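Local coordinates for protein STN1 (Saccharomyces cerevisiae, PDB 3KEY) that helps regulate telomere length and protect telomere ends, and restrains telomerase loading through its interaction with CDC13, at residues Gln46-Asn49 with Val50-Lys54; Glu100-Ile103 with Ser104-Lys108; Lys144-Lys147 with Lys148-Glu152. All blocks are in the same frame, centred on the assembly; numbering follows the deposited sequence.

Contact 1. Residues Gln46-Asn49 with Val50-Lys54; sequences QQQN and VGVMK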
loop_
_atom_site.group_PDB
_atom_site.type_symbol
_atom_site.label_atom_id
_atom_site.label_comp_id
_atom_site.label_asym_id
_atom_site.label_seq_id
_atom_site.Cartn_x
_atom_site.Cartn_y
_atom_site.Cartn_z
ATOM N N GLN A 46 14.456 11.502 17.103
ATOM C CA GLN A 46 15.091 10.622 18.081
ATOM C C GLN A 46 16.274 9.879 17.492
ATOM O O GLN A 46 17.249 9.609 18.193
ATOM C CB GLN A 46 14.107 9.578 18.617
ATOM C CG GLN A 46 12.772 10.128 19.066
ATOM C CD GLN A 46 12.147 9.303 20.184
ATOM O OE1 GLN A 46 12.299 8.079 20.231
ATOM N NE2 GLN A 46 11.432 9.974 21.087
ATOM N N GLN A 47 16.182 9.547 16.205
ATOM C CA GLN A 47 17.233 8.804 15.517
ATOM C C GLN A 47 18.449 9.624 15.090
ATOM O O GLN A 47 19.445 9.058 14.635
ATOM C CB GLN A 47 16.651 8.091 14.295
ATOM C CG GLN A 47 15.571 7.089 14.641
ATOM C CD GLN A 47 16.044 6.049 15.640
ATOM O OE1 GLN A 47 15.496 5.931 16.739
ATOM N NE2 GLN A 47 17.067 5.290 15.267
ATOM N N GLN A 48 18.377 10.944 15.223
ATOM C CA GLN A 48 19.512 11.783 14.843
ATOM C C GLN A 48 20.743 11.417 15.659
ATOM O O GLN A 48 20.669 11.246 16.877
ATOM C CB GLN A 48 19.195 13.261 15.063
ATOM C CG GLN A 48 18.201 13.837 14.093
ATOM C CD GLN A 48 17.833 15.255 14.451
ATOM O OE1 GLN A 48 17.239 15.507 15.503
ATOM N NE2 GLN A 48 18.191 16.195 13.586
ATOM N N ASN A 49 21.877 11.303 14.984
ATOM C CA ASN A 49 23.112 10.958 15.664
ATOM C C ASN A 49 23.578 12.097 16.564
ATOM O O ASN A 49 23.144 13.243 16.415
ATOM C CB ASN A 49 24.200 10.616 14.643
ATOM C CG ASN A 49 23.826 9.427 13.771
ATOM O OD1 ASN A 49 23.302 8.424 14.261
ATOM N ND2 ASN A 49 24.106 9.528 12.473
ATOM N N VAL A 50 24.446 11.769 17.514
ATOM C CA VAL A 50 24.982 12.766 18.430
ATOM C C VAL A 50 25.625 13.885 17.620
ATOM O O VAL A 50 26.314 13.632 16.632
ATOM C CB VAL A 50 26.022 12.138 19.382
ATOM C CG1 VAL A 50 26.855 11.108 18.638
ATOM C CG2 VAL A 50 26.921 13.224 19.967
ATOM N N GLY A 51 25.377 15.122 18.033
ATOM C CA GLY A 51 25.930 16.260 17.325
ATOM C C GLY A 51 25.046 16.692 16.170
ATOM O O GLY A 51 25.249 17.754 15.582
ATOM N N VAL A 52 24.059 15.868 15.837
ATOM C CA VAL A 52 23.150 16.192 14.746
ATOM C C VAL A 52 21.815 16.685 15.295
ATOM O O VAL A 52 21.140 15.983 16.051
ATOM C CB VAL A 52 22.901 14.967 13.837
ATOM C CG1 VAL A 52 21.990 15.356 12.682
ATOM C CG2 VAL A 52 24.224 14.430 13.313
ATOM N N MET A 53 21.446 17.902 14.914
ATOM C CA MET A 53 20.194 18.503 15.355
ATOM C C MET A 53 19.617 19.394 14.265
ATOM O O MET A 53 19.963 20.574 14.168
ATOM C CB MET A 53 20.422 19.328 16.623
ATOM C CG MET A 53 20.433 18.520 17.907
ATOM S SD MET A 53 18.775 17.992 18.409
ATOM C CE MET A 53 18.454 19.112 19.785
ATOM N N LYS A 54 18.744 18.821 13.440
ATOM C CA LYS A 54 18.110 19.564 12.358
ATOM C C LYS A 54 16.767 20.094 12.838
ATOM O O LYS A 54 16.217 19.604 13.821
ATOM C CB LYS A 54 17.900 18.662 11.137
ATOM C CG LYS A 54 19.184 18.138 10.512
ATOM C CD LYS A 54 18.886 17.290 9.284
ATOM C CE LYS A 54 20.167 16.737 8.679
ATOM N NZ LYS A 54 19.900 15.943 7.444
#
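Asn49 and Val52 close a type II beta turn: the backbone N of Val52 donates to Asn49 O at 2.8 Å, with an N-H...O angle of 148°. The turn forms part of the loop that links helix 31-47 to helix 56-73 in the first winged helix-turn-helix region of this C-terminal part of Stn1. Val52 continues the contact with its side chain. Its CB lies 3.1 Å from Asn49 O, and the first torsion sets CG1 opposite the backbone N (chi1 -178°), which brings CG2 round beside that N and within 4.0 Å of Asn49 CB. The valine thus leans on the residue to which its own backbone is bonded, its short branched side chain filling the side of the turn. Gly51 suits the third position because its positive phi, 86°, would press any CB against the carbonyl oxygen of Val50.

Gln48, where the chain passes from helix 31-47 into the loop, reaches across the mouth of the loop. The chain is extended past CG, and its aliphatic part runs over the carbonyl of Val52, CB standing 3.5 Å from Val52 O. The glutamine side chain, whose end comes beside the backbone of Met53 and Lys54, crosses the Met53 side chain at about a right angle. An alanine here would keep the CB contact but would probably lose the reach of the amide to Met53 and Lys54, freeing that end of the loop to shift. Farther out, Lys54 extends its chain away from the turn, and its ammonium group makes a long, weak ion pair with Glu62 on helix 56-73. Gln48 CD, the carbon that carries the amide, sits 3.7 Å from Val52 O and 3.8 Å from Lys54 N.

Contact 2. Residues Glu100-Ile103 with Ser104-Lys108; sequences EKRI and SVLMK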
loop_
_atom_site.group_PDB
_atom_site.type_symbol
_atom_site.label_atom_id
_atom_site.label_comp_id
_atom_site.label_asym_id
_atom_site.label_seq_id
_atom_site.Cartn_x
_atom_site.Cartn_y
_atom_site.Cartn_z
ATOM N N GLU A 100 -8.899 -6.846 -5.158
ATOM C CA GLU A 100 -10.305 -7.006 -4.776
ATOM C C GLU A 100 -11.009 -8.068 -5.632
ATOM O O GLU A 100 -11.755 -8.900 -5.113
ATOM C CB GLU A 100 -11.053 -5.683 -4.928
ATOM C CG GLU A 100 -10.809 -4.675 -3.827
ATOM C CD GLU A 100 -10.959 -3.249 -4.330
ATOM O OE1 GLU A 100 -11.794 -3.024 -5.235
ATOM O OE2 GLU A 100 -10.248 -2.354 -3.820
ATOM N N LYS A 101 -10.777 -8.025 -6.940
ATOM C CA LYS A 101 -11.387 -8.988 -7.853
ATOM C C LYS A 101 -10.860 -10.397 -7.605
ATOM O O LYS A 101 -11.628 -11.361 -7.602
ATOM C CB LYS A 101 -11.112 -8.600 -9.310
ATOM C CG LYS A 101 -11.875 -7.368 -9.782
ATOM C CD LYS A 101 -11.422 -6.951 -11.182
ATOM C CE LYS A 101 -12.144 -5.697 -11.671
ATOM N NZ LYS A 101 -11.557 -5.196 -12.956
ATOM N N ARG A 102 -9.547 -10.516 -7.408
ATOM C CA ARG A 102 -8.944 -11.822 -7.162
ATOM C C ARG A 102 -9.526 -12.441 -5.895
ATOM O O ARG A 102 -9.952 -13.594 -5.899
ATOM C CB ARG A 102 -7.423 -11.697 -7.027
ATOM C CG ARG A 102 -6.722 -12.992 -6.611
ATOM C CD ARG A 102 -7.126 -14.136 -7.515
ATOM N NE ARG A 102 -6.880 -13.799 -8.912
ATOM C CZ ARG A 102 -5.778 -14.122 -9.583
ATOM N NH1 ARG A 102 -4.803 -14.809 -8.994
ATOM N NH2 ARG A 102 -5.644 -13.732 -10.843
ATOM N N ILE A 103 -9.542 -11.664 -4.815
ATOM C CA ILE A 103 -10.067 -12.122 -3.537
ATOM C C ILE A 103 -11.538 -12.526 -3.691
ATOM O O ILE A 103 -11.974 -13.562 -3.181
ATOM C CB ILE A 103 -9.930 -10.996 -2.476
ATOM C CG1 ILE A 103 -8.454 -10.845 -2.070
ATOM C CG2 ILE A 103 -10.815 -11.276 -1.275
ATOM C CD1 ILE A 103 -8.166 -9.547 -1.311
ATOM N N SER A 104 -12.293 -11.699 -4.407
ATOM C CA SER A 104 -13.708 -11.957 -4.626
ATOM C C SER A 104 -13.962 -13.309 -5.312
ATOM O O SER A 104 -14.800 -14.092 -4.856
ATOM C CB SER A 104 -14.322 -10.820 -5.450
ATOM O OG SER A 104 -15.680 -11.095 -5.751
ATOM N N VAL A 105 -13.244 -13.587 -6.394
ATOM C CA VAL A 105 -13.438 -14.850 -7.093
ATOM C C VAL A 105 -12.967 -16.048 -6.260
ATOM O O VAL A 105 -13.624 -17.094 -6.253
ATOM C CB VAL A 105 -12.723 -14.871 -8.475
ATOM C CG1 VAL A 105 -11.215 -14.816 -8.302
ATOM C CG2 VAL A 105 -13.111 -16.131 -9.231
ATOM N N LEU A 106 -11.848 -15.902 -5.552
ATOM C CA LEU A 106 -11.344 -16.997 -4.719
ATOM C C LEU A 106 -12.378 -17.387 -3.663
ATOM O O LEU A 106 -12.605 -18.572 -3.413
ATOM C CB LEU A 106 -10.023 -16.610 -4.035
ATOM C CG LEU A 106 -8.786 -16.568 -4.946
ATOM C CD1 LEU A 106 -7.565 -16.077 -4.163
ATOM C CD2 LEU A 106 -8.530 -17.968 -5.525
ATOM N N MET A 107 -13.004 -16.391 -3.051
ATOM C CA MET A 107 -14.017 -16.648 -2.042
ATOM C C MET A 107 -15.243 -17.329 -2.654
ATOM O O MET A 107 -15.786 -18.266 -2.073
ATOM C CB MET A 107 -14.430 -15.343 -1.359
ATOM C CG MET A 107 -13.349 -14.740 -0.476
ATOM S SD MET A 107 -13.957 -13.305 0.433
ATOM C CE MET A 107 -14.584 -14.085 1.866
ATOM N N LYS A 108 -15.669 -16.867 -3.827
ATOM C CA LYS A 108 -16.831 -17.441 -4.505
ATOM C C LYS A 108 -16.617 -18.899 -4.908
ATOM O O LYS A 108 -17.577 -19.639 -5.098
ATOM C CB LYS A 108 -17.191 -16.611 -5.739
ATOM C CG LYS A 108 -17.824 -15.261 -5.414
ATOM C CD LYS A 108 -17.933 -14.403 -6.655
ATOM C CE LYS A 108 -18.453 -13.021 -6.326
ATOM N NZ LYS A 108 -18.601 -12.218 -7.571
#
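Ser104 N donates to Glu100 O at 2.9 Å, the shortest of four successive i to i+4 backbone bonds that join residues 100-103 to 104-107 within helix 90-108. The next three run from Val105 N to Lys101 O, Leu106 N to Arg102 O and Met107 N to Ile103 O, each 3.0 Å. Ser104 CB also lies 3.2 Å from Glu100 O.

Arg102 O is closely surrounded. Besides the N-H of Leu106, it meets Val105 CG1 at 3.0 Å, a tight approach that follows from the valine torsion (chi1 66°), which wedges this methyl between its own backbone N and carbonyl carbon. Leu106 CG also comes near the oxygen, at 3.3 Å. The arginine side chain leaves its backbone opposite the N, then bends at its second and third torsions. Its CD therefore rests 3.9 Å from Leu106 CD1, methylene against methyl, the two side chains slanting across one another. The long aliphatic stem of arginine suits this place: its methylenes lie against the leucine while the bent chain turns the guanidinium away from it.

On another face of the helix, Ile103 and Met107, one turn apart, lie side by side and point the same way, with Ile103 CG2 4.1 Å from Met107 SD. Both are buried: the isoleucine packs on Cys142 and Leu143 of helix 132-149, and the methionine on Tyr180, while Leu106 faces Leu176 and Leu178 of strand 173-180. Beyond them, Met107 O near the helix end accepts a hydrogen bond from Tyr184 OH. An apolar face turned inward and lysines on the exposed side make this an amphipathic helix, the first helix of the second winged helix-turn-helix domain.

Contact 3. Residues Lys144-Lys147 with Lys148-Glu152; sequences KRTK and KQYPE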
loop_
_atom_site.group_PDB
_atom_site.type_symbol
_atom_site.label_atom_id
_atom_site.label_comp_id
_atom_site.label_asym_id
_atom_site.label_seq_id
_atom_site.Cartn_x
_atom_site.Cartn_y
_atom_site.Cartn_z
ATOM N N LYS A 144 -8.202 -7.220 4.849
ATOM C CA LYS A 144 -8.635 -6.605 6.102
ATOM C C LYS A 144 -10.049 -6.037 5.896
ATOM O O LYS A 144 -10.944 -6.240 6.722
ATOM C CB LYS A 144 -7.646 -5.497 6.484
ATOM C CG LYS A 144 -7.874 -4.816 7.824
ATOM C CD LYS A 144 -6.692 -3.875 8.148
ATOM C CE LYS A 144 -6.933 -3.073 9.431
ATOM N NZ LYS A 144 -5.755 -2.240 9.852
ATOM N N ARG A 145 -10.253 -5.348 4.776
ATOM C CA ARG A 145 -11.563 -4.771 4.466
ATOM C C ARG A 145 -12.605 -5.846 4.186
ATOM O O ARG A 145 -13.757 -5.719 4.594
ATOM C CB ARG A 145 -11.479 -3.852 3.246
ATOM C CG ARG A 145 -10.595 -2.647 3.445
ATOM C CD ARG A 145 -10.507 -1.818 2.172
ATOM N NE ARG A 145 -9.798 -0.566 2.405
ATOM C CZ ARG A 145 -9.674 0.398 1.504
ATOM N NH1 ARG A 145 -10.210 0.253 0.299
ATOM N NH2 ARG A 145 -9.030 1.514 1.816
ATOM N N THR A 146 -12.198 -6.898 3.483
ATOM C CA THR A 146 -13.108 -7.984 3.141
ATOM C C THR A 146 -13.645 -8.677 4.393
ATOM O O THR A 146 -14.848 -8.956 4.491
ATOM C CB THR A 146 -12.420 -9.023 2.230
ATOM O OG1 THR A 146 -12.056 -8.398 0.993
ATOM C CG2 THR A 146 -13.357 -10.193 1.936
ATOM N N LYS A 147 -12.764 -8.949 5.349
ATOM C CA LYS A 147 -13.194 -9.596 6.584
ATOM C C LYS A 147 -14.200 -8.711 7.330
ATOM O O LYS A 147 -15.161 -9.213 7.919
ATOM C CB LYS A 147 -11.995 -9.892 7.489
ATOM C CG LYS A 147 -12.388 -10.525 8.817
ATOM C CD LYS A 147 -11.175 -10.993 9.604
ATOM C CE LYS A 147 -11.597 -11.681 10.900
ATOM N NZ LYS A 147 -10.429 -12.223 11.648
ATOM N N LYS A 148 -13.983 -7.396 7.303
ATOM C CA LYS A 148 -14.896 -6.472 7.976
ATOM C C LYS A 148 -16.246 -6.382 7.276
ATOM O O LYS A 148 -17.285 -6.358 7.935
ATOM C CB LYS A 148 -14.300 -5.065 8.073
ATOM C CG LYS A 148 -13.314 -4.879 9.207
ATOM C CD LYS A 148 -13.015 -3.398 9.433
ATOM C CE LYS A 148 -12.070 -3.197 10.608
ATOM N NZ LYS A 148 -11.860 -1.749 10.905
ATOM N N GLN A 149 -16.232 -6.341 5.946
ATOM C CA GLN A 149 -17.465 -6.236 5.181
ATOM C C GLN A 149 -18.222 -7.554 4.989
ATOM O O GLN A 149 -19.425 -7.539 4.744
ATOM C CB GLN A 149 -17.185 -5.611 3.813
ATOM C CG GLN A 149 -16.482 -4.267 3.876
ATOM C CD GLN A 149 -16.465 -3.555 2.534
ATOM O OE1 GLN A 149 -16.134 -4.147 1.503
ATOM N NE2 GLN A 149 -16.815 -2.272 2.542
ATOM N N TYR A 150 -17.528 -8.688 5.087
ATOM C CA TYR A 150 -18.188 -9.979 4.921
ATOM C C TYR A 150 -17.822 -10.963 6.024
ATOM O O TYR A 150 -17.203 -11.997 5.767
ATOM C CB TYR A 150 -17.854 -10.588 3.554
ATOM C CG TYR A 150 -18.170 -9.667 2.400
ATOM C CD1 TYR A 150 -17.333 -8.592 2.100
ATOM C CD2 TYR A 150 -19.332 -9.833 1.642
ATOM C CE1 TYR A 150 -17.639 -7.697 1.078
ATOM C CE2 TYR A 150 -19.652 -8.944 0.612
ATOM C CZ TYR A 150 -18.797 -7.876 0.338
ATOM O OH TYR A 150 -19.081 -6.978 -0.665
ATOM N N PRO A 151 -18.199 -10.652 7.276
ATOM C CA PRO A 151 -17.882 -11.552 8.390
ATOM C C PRO A 151 -18.586 -12.904 8.304
ATOM O O PRO A 151 -18.159 -13.870 8.937
ATOM C CB PRO A 151 -18.288 -10.740 9.624
ATOM C CG PRO A 151 -19.340 -9.812 9.104
ATOM C CD PRO A 151 -18.799 -9.397 7.766
ATOM N N GLU A 152 -19.649 -12.982 7.506
ATOM C CA GLU A 152 -20.389 -14.237 7.354
ATOM C C GLU A 152 -19.681 -15.161 6.373
ATOM O O GLU A 152 -19.980 -16.353 6.294
ATOM C CB GLU A 152 -21.818 -13.968 6.854
ATOM C CG GLU A 152 -22.558 -12.899 7.644
ATOM C CD GLU A 152 -22.461 -11.519 7.005
ATOM O OE1 GLU A 152 -21.436 -11.218 6.345
ATOM O OE2 GLU A 152 -23.419 -10.726 7.171
#
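This is a local contact at the C-terminal end of helix 132-149, where Thr146 receives Tyr150 as the chain leaves the helix in the second winged helix-turn-helix domain. Tyr150 N donates to Thr146 O at 2.8 Å, and Gln149 N to Arg145 O at 2.9 Å; the preceding bond, Lys148 N to Lys144 O, is weak at 3.3 Å.

Tyr150 is the first residue to abandon helical backbone angles, yet its side chain stays with the last turn. With CG beside the backbone N (chi1 -55°), the ring swings back so that its edge meets Thr146 O almost in the ring plane, CD1 being 3.5 Å from that oxygen. The same carbonyl thus faces both the N-H and the aromatic edge of Tyr150. Gln149 behaves similarly, laying CG 3.2 Å from Arg145 O while its extended chain carries the amide outward. Pro151 follows: its N lies 3.4 Å from Lys147 O but carries no hydrogen, which suits a proline to a place where the helix stops.

The threonine hydroxyl bonds to Cys142 O one turn earlier, and the Lys147 ammonium makes a weak hydrogen bond to Asn156 OD1 on strand 154-161. Lys144 NZ and Lys148 NZ lie 6.2 Å apart, so their like charges do not touch. With Thr146 O engaged by the N-H and ring edge of Tyr150, and Pro151 N having no hydrogen to give Lys147 O, the helical bonding stops here.

Going from the N terminus, the three contacts come in series and none nests within or crosses another. Contact 1 closes the turn between helices 31-47 and 56-73 of the first winged helix-turn-helix domain. Contact 2 lies within helix 90-108, which opens the second domain, and contact 3 ends helix 132-149 just before strand 154-161. Contacts 2 and 3 have centres 12 Å apart and touch: Met107 SD lies 3.5 Å from Thr146 CG2, joining the two helices of one domain. Contact 1 lies on the opposite side of the chain's centre from the other two, its nearest atoms about 23 Å from contact 3 and about 33 Å from contact 2.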